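Local coordinates for putative pyrroline carboxylate reductase (Streptococcus pyogenes, PDB 2AHR), which probably catalyses the last step of proline biosynthesis, the NAD(P)H-dependent reduction of 1-pyrroline-5-carboxylate to L-proline, at residues Q134-Q137 with A138-D142; T228-A231 with G232-E235; L239-T242 with A243-S247. All coordinates share one frame; numbering follows the deposited sequence.

Interaction 1 of 3, residues Q134-Q137 with A138-D142; sequences QELQ and ARVRD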
# COMPACT_ATOMS: atom_id res chain seq x y z
N GLN E 134 -51.32 -11.80 14.51
CA GLN E 134 -51.47 -11.74 13.05
C GLN E 134 -52.15 -10.47 12.59
O GLN E 134 -51.72 -9.85 11.63
CB GLN E 134 -52.32 -12.91 12.53
CG GLN E 134 -51.88 -14.29 12.98
CD GLN E 134 -50.71 -14.83 12.19
OE1 GLN E 134 -49.61 -14.26 12.22
NE2 GLN E 134 -50.92 -15.94 11.48
N GLU E 135 -53.22 -10.09 13.28
CA GLU E 135 -54.03 -8.95 12.89
C GLU E 135 -53.27 -7.64 13.09
O GLU E 135 -53.33 -6.75 12.25
CB GLU E 135 -55.35 -8.94 13.66
CG GLU E 135 -56.20 -10.20 13.43
CD GLU E 135 -57.65 -10.02 13.81
OE1 GLU E 135 -57.93 -9.58 14.95
OE2 GLU E 135 -58.53 -10.33 12.97
N LEU E 136 -52.56 -7.55 14.21
CA LEU E 136 -51.77 -6.36 14.52
C LEU E 136 -50.60 -6.20 13.54
O LEU E 136 -50.32 -5.09 13.10
CB LEU E 136 -51.25 -6.39 15.96
CG LEU E 136 -50.40 -5.18 16.39
CD1 LEU E 136 -51.14 -3.86 16.20
CD2 LEU E 136 -49.88 -5.30 17.82
N GLN E 137 -49.93 -7.30 13.20
CA GLN E 137 -48.82 -7.25 12.24
C GLN E 137 -49.33 -6.77 10.88
O GLN E 137 -48.69 -5.93 10.23
CB GLN E 137 -48.09 -8.60 12.15
CG GLN E 137 -46.89 -8.60 11.19
CD GLN E 137 -45.63 -9.22 11.77
OE1 GLN E 137 -45.49 -9.37 12.98
NE2 GLN E 137 -44.68 -9.56 10.90
N ALA E 138 -50.50 -7.28 10.48
CA ALA E 138 -51.17 -6.90 9.23
C ALA E 138 -51.58 -5.43 9.22
O ALA E 138 -51.46 -4.75 8.19
CB ALA E 138 -52.37 -7.80 8.99
N ARG E 139 -52.05 -4.93 10.36
CA ARG E 139 -52.39 -3.50 10.49
C ARG E 139 -51.15 -2.61 10.36
O ARG E 139 -51.21 -1.55 9.73
CB ARG E 139 -53.10 -3.23 11.82
CG ARG E 139 -54.63 -3.16 11.70
CD ARG E 139 -55.34 -3.56 12.98
NE ARG E 139 -54.90 -2.81 14.16
CZ ARG E 139 -54.81 -3.33 15.39
NH1 ARG E 139 -55.10 -4.61 15.61
NH2 ARG E 139 -54.41 -2.56 16.40
N VAL E 140 -50.04 -3.06 10.94
CA VAL E 140 -48.78 -2.33 10.85
C VAL E 140 -48.18 -2.46 9.44
O VAL E 140 -47.63 -1.50 8.92
CB VAL E 140 -47.80 -2.73 11.97
CG1 VAL E 140 -46.42 -2.07 11.77
CG2 VAL E 140 -48.38 -2.34 13.34
N ARG E 141 -48.32 -3.64 8.82
CA ARG E 141 -47.92 -3.82 7.44
C ARG E 141 -48.67 -2.85 6.50
O ARG E 141 -48.10 -2.36 5.53
CB ARG E 141 -48.11 -5.27 6.99
CG ARG E 141 -47.52 -5.55 5.60
CD ARG E 141 -47.76 -6.97 5.11
NE ARG E 141 -47.26 -7.96 6.06
CZ ARG E 141 -48.03 -8.80 6.77
NH1 ARG E 141 -49.35 -8.78 6.64
NH2 ARG E 141 -47.46 -9.66 7.61
N ASP E 142 -49.94 -2.57 6.80
CA ASP E 142 -50.69 -1.55 6.08
C ASP E 142 -50.04 -0.17 6.18
O ASP E 142 -50.02 0.58 5.20
CB ASP E 142 -52.13 -1.45 6.61
CG ASP E 142 -52.99 -2.59 6.14
OD1 ASP E 142 -52.76 -3.06 5.01
OD2 ASP E 142 -53.91 -3.01 6.90

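Interaction 2 of 3, residues T228-A231 with G232-E235; sequences TTIA and GLME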
# COMPACT_ATOMS: atom_id res chain seq x y z
N THR E 228 -14.37 -0.62 -24.35
CA THR E 228 -14.13 0.38 -23.34
C THR E 228 -14.62 -0.10 -21.97
O THR E 228 -14.02 0.22 -20.94
CB THR E 228 -14.84 1.72 -23.69
OG1 THR E 228 -16.25 1.55 -23.56
CG2 THR E 228 -14.51 2.16 -25.10
N THR E 229 -15.68 -0.90 -21.96
CA THR E 229 -16.29 -1.28 -20.66
C THR E 229 -15.42 -2.26 -19.86
O THR E 229 -15.22 -2.06 -18.66
CB THR E 229 -17.72 -1.80 -20.84
OG1 THR E 229 -18.51 -0.75 -21.40
CG2 THR E 229 -18.31 -2.20 -19.50
N ILE E 230 -14.90 -3.29 -20.53
CA ILE E 230 -13.94 -4.20 -19.88
C ILE E 230 -12.69 -3.47 -19.35
O ILE E 230 -12.15 -3.83 -18.31
CB ILE E 230 -13.58 -5.42 -20.78
CG1 ILE E 230 -12.79 -6.48 -19.99
CG2 ILE E 230 -12.87 -4.96 -22.09
CD1 ILE E 230 -13.60 -7.16 -18.81
N ALA E 231 -12.22 -2.44 -20.05
CA ALA E 231 -11.09 -1.63 -19.54
C ALA E 231 -11.46 -1.01 -18.18
O ALA E 231 -10.72 -1.17 -17.20
CB ALA E 231 -10.71 -0.55 -20.54
N GLY E 232 -12.60 -0.32 -18.12
CA GLY E 232 -13.07 0.27 -16.86
C GLY E 232 -13.36 -0.75 -15.76
O GLY E 232 -13.08 -0.51 -14.58
N LEU E 233 -13.91 -1.90 -16.15
CA LEU E 233 -14.23 -2.95 -15.19
C LEU E 233 -13.00 -3.55 -14.50
O LEU E 233 -13.01 -3.77 -13.28
CB LEU E 233 -15.08 -4.06 -15.85
CG LEU E 233 -15.72 -5.08 -14.90
CD1 LEU E 233 -17.02 -4.53 -14.28
CD2 LEU E 233 -16.05 -6.43 -15.63
N MSE E 234 -11.95 -3.84 -15.28
CA MSE E 234 -10.68 -4.32 -14.71
C MSE E 234 -10.00 -3.26 -13.84
O MSE E 234 -9.26 -3.60 -12.92
CB MSE E 234 -9.72 -4.80 -15.79
CG MSE E 234 -10.04 -6.19 -16.38
SE MSE E 234 -10.44 -7.56 -15.22
CE MSE E 234 -12.08 -7.24 -15.34
N GLU E 235 -10.25 -1.98 -14.12
CA GLU E 235 -9.77 -0.93 -13.22
C GLU E 235 -10.54 -0.96 -11.89
O GLU E 235 -9.96 -0.75 -10.84
CB GLU E 235 -9.80 0.45 -13.91
CG GLU E 235 -9.31 1.64 -13.04
CD GLU E 235 -7.78 1.69 -12.84
OE1 GLU E 235 -7.10 0.69 -13.16
OE2 GLU E 235 -7.27 2.75 -12.34

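Interaction 3 of 3, residues L239-T242 with A243-S247; sequences LGLT and ATVSS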
# COMPACT_ATOMS: atom_id res chain seq x y z
N LEU E 239 -8.61 -1.69 -8.29
CA LEU E 239 -8.73 -0.81 -7.14
C LEU E 239 -9.66 -1.36 -6.03
O LEU E 239 -9.79 -0.75 -4.96
CB LEU E 239 -9.08 0.64 -7.58
CG LEU E 239 -8.01 1.39 -8.40
CD1 LEU E 239 -8.51 2.70 -9.02
CD2 LEU E 239 -6.73 1.67 -7.58
N GLY E 240 -10.28 -2.52 -6.26
CA GLY E 240 -11.07 -3.19 -5.22
C GLY E 240 -12.45 -2.62 -4.91
O GLY E 240 -12.83 -2.49 -3.73
N LEU E 241 -13.22 -2.29 -5.94
CA LEU E 241 -14.58 -1.78 -5.73
C LEU E 241 -15.45 -2.72 -4.87
O LEU E 241 -16.11 -2.28 -3.93
CB LEU E 241 -15.28 -1.50 -7.06
CG LEU E 241 -16.72 -1.07 -6.76
CD1 LEU E 241 -16.88 0.44 -6.81
CD2 LEU E 241 -17.72 -1.76 -7.62
N THR E 242 -15.48 -4.00 -5.23
CA THR E 242 -16.29 -4.97 -4.50
C THR E 242 -15.88 -5.09 -3.03
O THR E 242 -16.72 -5.03 -2.14
CB THR E 242 -16.24 -6.35 -5.17
OG1 THR E 242 -16.78 -6.24 -6.49
CG2 THR E 242 -17.01 -7.38 -4.36
N ALA E 243 -14.59 -5.30 -2.78
CA ALA E 243 -14.05 -5.32 -1.41
C ALA E 243 -14.38 -4.05 -0.64
O ALA E 243 -14.70 -4.08 0.54
CB ALA E 243 -12.54 -5.52 -1.43
N THR E 244 -14.28 -2.91 -1.32
CA THR E 244 -14.58 -1.62 -0.70
C THR E 244 -16.04 -1.54 -0.19
O THR E 244 -16.30 -1.19 0.98
CB THR E 244 -14.29 -0.47 -1.65
OG1 THR E 244 -12.88 -0.37 -1.82
CG2 THR E 244 -14.84 0.90 -1.13
N VAL E 245 -16.98 -1.91 -1.06
CA VAL E 245 -18.40 -1.83 -0.72
C VAL E 245 -18.72 -2.78 0.46
O VAL E 245 -19.39 -2.42 1.45
CB VAL E 245 -19.27 -2.15 -1.97
CG1 VAL E 245 -20.74 -2.28 -1.60
CG2 VAL E 245 -19.07 -1.06 -3.02
N SER E 246 -18.19 -3.99 0.34
CA SER E 246 -18.45 -5.04 1.30
C SER E 246 -17.85 -4.70 2.67
O SER E 246 -18.44 -4.95 3.70
CB SER E 246 -17.79 -6.33 0.78
OG SER E 246 -17.80 -7.28 1.83
N SER E 247 -16.64 -4.16 2.65
CA SER E 247 -16.03 -3.69 3.89
C SER E 247 -16.89 -2.60 4.52
O SER E 247 -17.08 -2.58 5.74
CB SER E 247 -14.60 -3.24 3.65
OG SER E 247 -13.96 -2.97 4.88

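Interaction 1 of 3, residues Q134-Q137 with A138-D142
Leu136, Gln137 and Arg139 carry this contact within the first turns of helix 134-145, the helix of a beta-alpha-beta unit that links strands 122-128 and 148-152 at one end of the nucleotide-binding domain's sheet. Regular i to i+4 backbone bonds hold the turns together; the shortest runs from Arg141 N to Gln137 O at 2.7 Å. The inner side of the helix is apolar. Leu136 lies against Pro85 and Pro107, and Val140 against Leu126 of strand 122-128, while Leu136 CD1 and Val140 CG2 come within 4.3 Å of each other one turn apart. Residue types suit this buried flank: leucine packs on the two loop prolines, and the beta-branched valine meets Leu126 of the sheet.

Gln137 stands at its margin, touching Val132 and Leu126. Its CG swings away from the backbone N (chi1 -178°), which brings the aliphatic part of the chain to the Arg141 guanidinium. The glutamine amide plane and that guanidinium are turned 50° apart, and it is the CG methylene, approaching obliquely, that touches, with Gln137 CG 3.8 Å from Arg141 NH2. Arg139, on the outer flank, suits an exposed place: a bend at chi3 (54°) folds its chain back toward the preceding turn, where one guanidinium face meets a methyl group off-centre, Leu136 CD1 standing 3.5 Å from Arg139 NH2.

Interaction 2 of 3, residues T228-A231 with G232-E235
This is a contact along one helix, 228-239, between its successive turns, in the dimerisation region of pyrroline-5-carboxylate reductases. A coenzyme site is near: the Thr229 side chain lies about 6 Å from an NADP held by another chain, and about 6 Å from the side chain of Ser224, an NADP-binding residue. Four successive i to i+4 bonds form the spine. Gly232 N reaches Thr228 O almost straight, at 170°, and Met234 N reaches Ile230 O at 3.0 Å, also nearly linear.

Side chains meet on one flank. In Ile230, CG1 anti to the backbone N (chi1 -169°) and a turn at chi2 (64°) carry CD1 toward the next turn. It lies alongside Met234, a selenomethionine, with Ile230 CD1 3.8 Å from Met234 CE, and slants across Leu233, with Ile230 CD1 4.1 Å from Leu233 CD2. Bends at chi2 and chi3 curl the Met234 chain so that its terminal methyl, rather than selenium, makes the touch. Flexible and branched chains suit this flank, where Lys185 of a third subunit packs on Ile230 and Met234, and Cys223 of the same chain on Ile230 and Leu233. The small Ala231 leaves its side to Lys255 of a second subunit.

The hydroxyls of Thr228 and Thr229 both bond Ser167 OG of that second subunit. Backbone bonds and methyl contacts thus join the turns, while the threonine hydroxyls and, in part, the Glu235 carboxylate are satisfied by the second subunit, the carboxylate through its Ser247 and also by a salt bridge to Arg238 of its own chain.

Interaction 3 of 3, residues L239-T242 with A243-S247
A helix N-cap following a Schellman motif makes up this contact, at the junction where helix 228-239 ends and the long C-terminal helix 241-258 begins. Gly240 serves both helices. Its positive phi (77°) closes the first with two bonds back into its last turn, and the same residue occupies the N-cap position of the second. Glycine suits the place since that backbone conformation is less favourable for most residues with a CB.

The carbonyl of Gly240 is gripped twice by one residue of the following turn. Thr244 N approaches Gly240 O at 2.8 Å, nearly along the C=O axis, as in an ordinary helical bond. Thr244 OG1 donates to the same Gly240 O at 2.9 Å from well above the carbonyl plane, 44° out of it. A chi1 of -70° sets the hydroxyl beside its own backbone N, facing back toward the preceding turn, and so lets amide and hydroxyl converge on one oxygen. The bond gives the polar end of a buried threonine a partner inside the helix itself.

One residue further on, Val245 N bonds Leu241 O at 3.0 Å, and Val245 CG2 lies close to that carbonyl oxygen, 3.3 Å from Leu241 O. The same methyl comes 4.4 Å from Leu241 CG, a loose touch between two buried apolar chains. Ser246 N then bonds Thr242 O, continuing the helix.

Two other subunits pack on this turn. Thr244 meets Leu239 at the end of helix 228-239 of a second subunit, while Leu239 meets that subunit's Thr244, and Val245 rests on Leu179 of its helix 158-185. Met234 of a fourth subunit lies against Ser246, so helix 241-258 also packs against that subunit's helix 228-239.

Overall arrangement
Interactions 1 and 2 lie inside single helices, whereas interaction 3 begins at the junction between two; all share the i to i+4 backbone ladder. Interaction 1 is partly buried at the edge of the nucleotide-binding domain, with one flank on the sheet, the other bearing charged side chains, and no other subunit touching it. Interactions 2 and 3 are buried in the dimerisation region, on the opposite side of the chain's centre, their centres about 48 Å and 38 Å from that of interaction 1. Both meet the second subunit, with Glu235 and Ser247 bonded to each other's counterparts there. Only in interaction 3 does a side-chain hydrogen bond join the segments; in 1 and 2 side chains meet through apolar groups, and in 1 through guanidinium groups too.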